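GlcNAc Inducible Gene 2, GIG2 (Candida albicans, PDB 6AKZ) binds an iron ion and is probably an oxygenase of the DUF1479 family, in the cupin clan. Local coordinates at residues T388-D400 with K412-N424. Numbering follows the deposited sequence.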
ATOM      1  N   THR A 388     -16.478   0.806   6.809  1.00 15.19           N
ATOM      2  CA  THR A 388     -16.317   2.230   7.060  1.00 14.76           C
ATOM      3  C   THR A 388     -17.637   2.899   7.431  1.00 17.40           C
ATOM      4  O   THR A 388     -17.719   3.665   8.338  1.00 17.45           O
ATOM      5  CB  THR A 388     -15.668   2.906   5.831  1.00 13.60           C
ATOM      6  OG1 THR A 388     -14.319   2.515   5.810  1.00 13.20           O
ATOM      7  CG2 THR A 388     -15.735   4.345   5.892  1.00 15.04           C
ATOM      8  N   ARG A 389     -18.691   2.558   6.698  1.00 16.57           N
ATOM      9  CA  ARG A 389     -20.012   3.120   6.966  1.00 17.94           C
ATOM     10  C   ARG A 389     -20.519   2.688   8.343  1.00 15.72           C
ATOM     11  O   ARG A 389     -21.053   3.498   9.101  1.00 18.38           O
ATOM     12  CB  ARG A 389     -21.005   2.696   5.883  1.00 17.55           C
ATOM     13  CG  ARG A 389     -22.462   2.922   6.252  1.00 22.31           C
ATOM     14  CD  ARG A 389     -23.391   2.129   5.349  1.00 23.18           C
ATOM     15  NE  ARG A 389     -24.797   2.397   5.639  1.00 27.56           N
ATOM     16  CZ  ARG A 389     -25.560   3.225   4.933  1.00 28.43           C
ATOM     17  NH1 ARG A 389     -25.055   3.870   3.890  1.00 27.28           N
ATOM     18  NH2 ARG A 389     -26.830   3.409   5.269  1.00 30.06           N
ATOM     19  N   ASP A 390     -20.347   1.407   8.652  1.00 17.27           N
ATOM     20  CA  ASP A 390     -20.771   0.839   9.923  1.00 20.22           C
ATOM     21  C   ASP A 390     -19.956   1.356  11.097  1.00 20.36           C
ATOM     22  O   ASP A 390     -20.513   1.682  12.147  1.00 21.54           O
ATOM     23  CB  ASP A 390     -20.700  -0.690   9.873  1.00 22.15           C
ATOM     24  CG  ASP A 390     -21.302  -1.342  11.101  1.00 27.86           C
ATOM     25  OD1 ASP A 390     -22.527  -1.208  11.306  1.00 32.24           O
ATOM     26  OD2 ASP A 390     -20.552  -1.987  11.862  1.00 35.66           O
ATOM     27  N   ALA A 391     -18.641   1.434  10.930  1.00 17.56           N
ATOM     28  CA  ALA A 391     -17.790   1.920  12.038  1.00 17.48           C
ATOM     29  C   ALA A 391     -17.976   3.383  12.359  1.00 19.09           C
ATOM     30  O   ALA A 391     -17.961   3.774  13.545  1.00 20.13           O
ATOM     31  CB  ALA A 391     -16.337   1.636  11.742  1.00 19.93           C
ATOM     32  N   PHE A 392     -18.102   4.201  11.332  1.00 16.16           N
ATOM     33  CA  PHE A 392     -18.280   5.622  11.525  1.00 17.89           C
ATOM     34  C   PHE A 392     -19.651   5.922  12.166  1.00 19.35           C
ATOM     35  O   PHE A 392     -19.779   6.853  13.001  1.00 21.20           O
ATOM     36  CB  PHE A 392     -18.218   6.323  10.209  1.00 17.22           C
ATOM     37  CG  PHE A 392     -18.186   7.822  10.295  1.00 17.96           C
ATOM     38  CD1 PHE A 392     -16.994   8.472  10.505  1.00 18.00           C
ATOM     39  CD2 PHE A 392     -19.361   8.584  10.208  1.00 19.09           C
ATOM     40  CE1 PHE A 392     -16.924   9.845  10.565  1.00 21.36           C
ATOM     41  CE2 PHE A 392     -19.315   9.965  10.277  1.00 19.71           C
ATOM     42  CZ  PHE A 392     -18.109  10.604  10.435  1.00 22.59           C
ATOM     43  N   LEU A 393     -20.675   5.224  11.667  1.00 17.85           N
ATOM     44  CA  LEU A 393     -22.052   5.460  12.148  1.00 20.63           C
ATOM     45  C   LEU A 393     -22.128   5.015  13.635  1.00 19.91           C
ATOM     46  O   LEU A 393     -22.832   5.642  14.426  1.00 22.29           O
ATOM     47  CB  LEU A 393     -23.083   4.727  11.287  1.00 21.91           C
ATOM     48  CG  LEU A 393     -23.471   5.386   9.965  1.00 19.97           C
ATOM     49  CD1 LEU A 393     -24.382   4.453   9.152  1.00 20.50           C
ATOM     50  CD2 LEU A 393     -24.087   6.771  10.182  1.00 22.40           C
ATOM     51  N   LYS A 394     -21.446   3.960  13.985  1.00 19.19           N
ATOM     52  CA  LYS A 394     -21.407   3.444  15.369  1.00 22.41           C
ATOM     53  C   LYS A 394     -20.298   4.049  16.250  1.00 23.45           C
ATOM     54  O   LYS A 394     -20.249   3.751  17.458  1.00 24.55           O
ATOM     55  CB  LYS A 394     -21.194   1.946  15.350  1.00 24.50           C
ATOM     56  CG  LYS A 394     -22.391   1.198  14.797  1.00 26.36           C
ATOM     57  CD  LYS A 394     -22.134  -0.291  14.666  1.00 32.80           C
ATOM     58  CE  LYS A 394     -22.563  -1.001  15.935  1.00 39.73           C
ATOM     59  NZ  LYS A 394     -21.939  -2.343  16.113  1.00 48.03           N
ATOM     60  N   ASN A 395     -19.421   4.883  15.669  1.00 21.21           N
ATOM     61  CA  ASN A 395     -18.304   5.478  16.410  1.00 22.61           C
ATOM     62  C   ASN A 395     -17.391   4.483  17.102  1.00 22.11           C
ATOM     63  O   ASN A 395     -17.004   4.659  18.259  1.00 21.19           O
ATOM     64  CB  ASN A 395     -18.871   6.444  17.422  1.00 27.04           C
ATOM     65  CG  ASN A 395     -18.013   7.639  17.645  1.00 29.22           C
ATOM     66  OD1 ASN A 395     -16.956   7.852  17.031  1.00 30.42           O
ATOM     67  ND2 ASN A 395     -18.490   8.476  18.519  1.00 40.43           N
ATOM     68  N   ILE A 396     -17.004   3.455  16.370  1.00 20.69           N
ATOM     69  CA  ILE A 396     -16.113   2.352  16.815  1.00 20.56           C
ATOM     70  C   ILE A 396     -14.939   2.195  15.797  1.00 21.75           C
ATOM     71  O   ILE A 396     -14.926   2.845  14.762  1.00 21.65           O
ATOM     72  CB  ILE A 396     -16.858   1.033  16.978  1.00 21.30           C
ATOM     73  CG1 ILE A 396     -17.549   0.628  15.679  1.00 21.31           C
ATOM     74  CG2 ILE A 396     -17.894   1.154  18.136  1.00 25.74           C
ATOM     75  CD1 ILE A 396     -18.159  -0.768  15.731  1.00 20.36           C
ATOM     76  N   SER A 397     -14.066   1.255  16.073  1.00 20.73           N
ATOM     77  CA  SER A 397     -12.861   1.012  15.278  1.00 21.40           C
ATOM     78  C   SER A 397     -13.308   0.305  14.027  1.00 19.12           C
ATOM     79  O   SER A 397     -14.272  -0.424  14.081  1.00 18.08           O
ATOM     80  CB  SER A 397     -11.893   0.092  16.044  1.00 23.87           C
ATOM     81  OG  SER A 397     -11.198   0.852  16.991  1.00 24.42           O
ATOM     82  N   PRO A 398     -12.566   0.485  12.886  1.00 18.62           N
ATOM     83  CA  PRO A 398     -12.824  -0.367  11.740  1.00 17.01           C
ATOM     84  C   PRO A 398     -12.376  -1.763  12.082  1.00 20.17           C
ATOM     85  O   PRO A 398     -11.625  -1.997  13.062  1.00 19.37           O
ATOM     86  CB  PRO A 398     -11.963   0.244  10.621  1.00 18.21           C
ATOM     87  CG  PRO A 398     -10.989   1.145  11.260  1.00 19.04           C
ATOM     88  CD  PRO A 398     -11.593   1.576  12.582  1.00 20.26           C
ATOM     89  N   ALA A 399     -12.857  -2.697  11.304  1.00 20.82           N
ATOM     90  CA  ALA A 399     -12.750  -4.110  11.599  1.00 23.07           C
ATOM     91  C   ALA A 399     -11.390  -4.633  11.876  1.00 24.70           C
ATOM     92  O   ALA A 399     -11.244  -5.574  12.654  1.00 25.98           O
ATOM     93  CB  ALA A 399     -13.323  -4.907  10.425  1.00 26.15           C
ATOM     94  N   ASP A 400     -10.379  -4.138  11.158  1.00 23.99           N
ATOM     95  CA  ASP A 400      -9.021  -4.654  11.361  1.00 25.57           C
ATOM     96  C   ASP A 400      -8.506  -4.329  12.755  1.00 24.87           C
ATOM     97  O   ASP A 400      -7.627  -5.039  13.238  1.00 28.98           O
ATOM     98  CB  ASP A 400      -8.001  -4.105  10.343  1.00 23.77           C
ATOM     99  CG  ASP A 400      -8.312  -4.522   8.898  1.00 24.33           C
ATOM    100  OD1 ASP A 400      -9.026  -5.512   8.716  1.00 29.01           O
ATOM    101  OD2 ASP A 400      -7.793  -3.932   7.915  1.00 23.85           O
ATOM    102  N   LYS A 412     -16.129   0.361  25.727  1.00 35.77           N
ATOM    103  CA  LYS A 412     -15.573   1.655  26.082  1.00 34.50           C
ATOM    104  C   LYS A 412     -15.197   2.594  24.897  1.00 35.12           C
ATOM    105  O   LYS A 412     -15.242   3.805  25.049  1.00 34.29           O
ATOM    106  CB  LYS A 412     -14.373   1.489  27.026  1.00 34.79           C
ATOM    107  N   GLU A 413     -14.832   2.084  23.726  1.00 36.45           N
ATOM    108  CA  GLU A 413     -14.132   2.998  22.783  1.00 30.75           C
ATOM    109  C   GLU A 413     -15.075   4.039  22.194  1.00 29.10           C
ATOM    110  O   GLU A 413     -16.280   3.849  22.151  1.00 29.53           O
ATOM    111  CB  GLU A 413     -13.342   2.223  21.742  1.00 34.07           C
ATOM    112  CG  GLU A 413     -14.154   1.241  20.904  1.00 31.63           C
ATOM    113  CD  GLU A 413     -13.596   1.001  19.500  1.00 31.35           C
ATOM    114  OE1 GLU A 413     -12.511   1.527  19.160  1.00 32.35           O
ATOM    115  OE2 GLU A 413     -14.248   0.232  18.731  1.00 25.37           O
ATOM    116  N   PHE A 414     -14.511   5.189  21.845  1.00 26.50           N
ATOM    117  CA  PHE A 414     -15.200   6.296  21.270  1.00 26.01           C
ATOM    118  C   PHE A 414     -14.272   6.907  20.181  1.00 24.94           C
ATOM    119  O   PHE A 414     -13.156   7.251  20.486  1.00 22.94           O
ATOM    120  CB  PHE A 414     -15.444   7.339  22.343  1.00 27.45           C
ATOM    121  CG  PHE A 414     -16.046   8.573  21.831  1.00 29.95           C
ATOM    122  CD1 PHE A 414     -17.401   8.638  21.562  1.00 34.08           C
ATOM    123  CD2 PHE A 414     -15.270   9.690  21.581  1.00 31.76           C
ATOM    124  CE1 PHE A 414     -17.951   9.804  21.058  1.00 37.18           C
ATOM    125  CE2 PHE A 414     -15.823  10.858  21.050  1.00 33.80           C
ATOM    126  CZ  PHE A 414     -17.154  10.903  20.778  1.00 34.54           C
ATOM    127  N   GLN A 415     -14.722   7.119  18.960  1.00 22.83           N
ATOM    128  CA  GLN A 415     -13.795   7.489  17.873  1.00 20.11           C
ATOM    129  C   GLN A 415     -13.888   8.872  17.328  1.00 21.97           C
ATOM    130  O   GLN A 415     -13.227   9.158  16.282  1.00 22.84           O
ATOM    131  CB  GLN A 415     -13.920   6.435  16.762  1.00 18.82           C
ATOM    132  CG  GLN A 415     -13.346   5.059  17.165  1.00 19.41           C
ATOM    133  CD  GLN A 415     -11.839   5.066  17.259  1.00 24.26           C
ATOM    134  OE1 GLN A 415     -11.200   5.962  16.732  1.00 21.66           O
ATOM    135  NE2 GLN A 415     -11.272   4.045  17.889  1.00 25.92           N
ATOM    136  N   GLY A 416     -14.727   9.741  17.905  1.00 20.11           N
ATOM    137  CA  GLY A 416     -14.824  11.103  17.468  1.00 21.09           C
ATOM    138  C   GLY A 416     -15.618  11.377  16.223  1.00 22.04           C
ATOM    139  O   GLY A 416     -15.530  12.464  15.662  1.00 24.32           O
ATOM    140  N   ALA A 417     -16.394  10.394  15.757  1.00 22.97           N
ATOM    141  CA  ALA A 417     -17.149  10.489  14.499  1.00 22.48           C
ATOM    142  C   ALA A 417     -18.202  11.505  14.617  1.00 23.71           C
ATOM    143  O   ALA A 417     -18.925  11.510  15.596  1.00 27.75           O
ATOM    144  CB  ALA A 417     -17.818   9.172  14.210  1.00 23.25           C
ATOM    145  N   ASN A 418     -18.241  12.415  13.689  1.00 22.72           N
ATOM    146  CA  ASN A 418     -19.339  13.360  13.599  1.00 28.33           C
ATOM    147  C   ASN A 418     -19.691  13.582  12.187  1.00 24.52           C
ATOM    148  O   ASN A 418     -18.887  14.115  11.425  1.00 21.09           O
ATOM    149  CB  ASN A 418     -18.985  14.708  14.239  1.00 31.35           C
ATOM    150  CG  ASN A 418     -19.441  14.797  15.649  1.00 37.87           C
ATOM    151  OD1 ASN A 418     -18.643  14.890  16.564  1.00 40.64           O
ATOM    152  ND2 ASN A 418     -20.758  14.756  15.842  1.00 43.04           N
ATOM    153  N   ILE A 419     -20.913  13.194  11.826  1.00 26.40           N
ATOM    154  CA  ILE A 419     -21.431  13.460  10.508  1.00 26.56           C
ATOM    155  C   ILE A 419     -21.169  14.909  10.075  1.00 24.84           C
ATOM    156  O   ILE A 419     -20.904  15.165   8.905  1.00 21.47           O
ATOM    157  CB  ILE A 419     -22.975  13.187  10.446  1.00 29.83           C
ATOM    158  CG1 ILE A 419     -23.245  11.700  10.378  1.00 33.40           C
ATOM    159  CG2 ILE A 419     -23.601  13.840   9.234  1.00 32.76           C
ATOM    160  CD1 ILE A 419     -23.063  11.121   8.982  1.00 31.72           C
ATOM    161  N   ASP A 420     -21.297  15.876  10.979  1.00 23.36           N
ATOM    162  CA  ASP A 420     -21.117  17.254  10.561  1.00 22.96           C
ATOM    163  C   ASP A 420     -19.669  17.575  10.110  1.00 19.90           C
ATOM    164  O   ASP A 420     -19.520  18.544   9.387  1.00 20.20           O
ATOM    165  CB  ASP A 420     -21.470  18.276  11.656  1.00 25.91           C
ATOM    166  CG  ASP A 420     -23.001  18.462  11.858  1.00 32.96           C
ATOM    167  OD1 ASP A 420     -23.838  17.924  11.091  1.00 29.62           O
ATOM    168  OD2 ASP A 420     -23.337  19.189  12.829  1.00 36.83           O
ATOM    169  N   ASP A 421     -18.677  16.778  10.510  1.00 22.09           N
ATOM    170  CA  ASP A 421     -17.271  16.957  10.048  1.00 21.78           C
ATOM    171  C   ASP A 421     -17.142  16.729   8.536  1.00 22.10           C
ATOM    172  O   ASP A 421     -16.146  17.102   7.907  1.00 21.42           O
ATOM    173  CB  ASP A 421     -16.350  15.981  10.769  1.00 22.66           C
ATOM    174  CG  ASP A 421     -16.329  16.183  12.283  1.00 23.80           C
ATOM    175  OD1 ASP A 421     -16.718  17.301  12.691  1.00 25.01           O
ATOM    176  OD2 ASP A 421     -15.866  15.285  13.035  1.00 23.13           O
ATOM    177  N   LEU A 422     -18.144  16.087   7.936  1.00 22.30           N
ATOM    178  CA  LEU A 422     -18.166  15.893   6.522  1.00 23.57           C
ATOM    179  C   LEU A 422     -18.714  17.092   5.820  1.00 21.04           C
ATOM    180  O   LEU A 422     -18.658  17.129   4.652  1.00 20.01           O
ATOM    181  CB  LEU A 422     -18.951  14.618   6.171  1.00 21.87           C
ATOM    182  CG  LEU A 422     -18.444  13.313   6.775  1.00 24.18           C
ATOM    183  CD1 LEU A 422     -19.471  12.203   6.828  1.00 22.76           C
ATOM    184  CD2 LEU A 422     -17.238  12.883   5.950  1.00 24.90           C
ATOM    185  N   LYS A 423     -19.212  18.110   6.549  1.00 20.48           N
ATOM    186  CA  LYS A 423     -19.524  19.371   6.010  1.00 19.83           C
ATOM    187  C   LYS A 423     -20.646  19.312   4.941  1.00 24.25           C
ATOM    188  O   LYS A 423     -20.625  20.077   3.967  1.00 25.50           O
ATOM    189  CB  LYS A 423     -18.303  20.103   5.466  1.00 24.71           C
ATOM    190  CG  LYS A 423     -16.994  19.990   6.259  1.00 25.48           C
ATOM    191  CD  LYS A 423     -16.916  20.798   7.522  1.00 28.31           C
ATOM    192  CE  LYS A 423     -15.560  20.542   8.201  1.00 29.65           C
ATOM    193  NZ  LYS A 423     -15.634  20.784   9.654  1.00 30.31           N
ATOM    194  N   ASN A 424     -21.527  18.337   5.147  1.00 24.08           N
ATOM    195  CA  ASN A 424     -22.564  17.970   4.176  1.00 30.14           C
ATOM    196  C   ASN A 424     -22.041  17.944   2.705  1.00 27.24           C
ATOM    197  O   ASN A 424     -22.743  18.261   1.777  1.00 25.17           O
ATOM    198  CB  ASN A 424     -23.838  18.848   4.408  1.00 33.78           C
ATOM    199  CG  ASN A 424     -25.097  18.177   3.901  1.00 40.63           C
ATOM    200  OD1 ASN A 424     -25.254  16.933   3.959  1.00 41.08           O
ATOM    201  ND2 ASN A 424     -25.968  18.967   3.321  1.00 44.17           N
TER
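Ala417 lays its methyl over one face of the Phe392 ring, CB standing 3.8 Å from the ring centroid, a CH-pi contact in which the small alanine side chain lets the loop lie close over the ring. Obliquely round the same ring come the backbone N atoms of Asn418 and Ile419 and the methyl CD1 of Leu422, which lies 4.1 Å from Phe392 CE2. With CG anti to its own N (chi1 -171°), Phe392 leans out from the helix among these neighbours and Ile419 CD1, where Met432 and Thr137 also touch it. The second ring, Phe414, has Gly416 N above one face, offset toward the rim, and Asn395 ND2 approaches it obliquely near CE1, amide and ring planes 65° apart.

Asn395 suits the helix end because asparagine tolerates positive phi and brings a carbonyl to the turning loop. Its OD1 takes a nearly straight bond from Ala417 N (2.9 Å, 166°), the donor lying above the amide plane, and a weak one from Gln415 N. Further on, Glu413 offers two acceptor oxygens to Ser397, which supplies both a backbone N-H and a hydroxyl: OE2 accepts from Ser397 N at 2.9 Å, while OE1 receives Ser397 OG at 2.6 Å on its syn lone pair and also Gln415 NE2. These three donors and the Arg402 salt bridge to OE2 probably fix the carboxylate's rotation; Phe131 N, bonded to Gln415 OE1, orients the donating amide from the second shell. Away from the iron site, the loop 413-418 thus packs across a Schellman motif: Ile396 N bonds to Ala391 O, Asn395 N weakly to Phe392 O, and Asn395 is the C-prime residue ending helix 382-394.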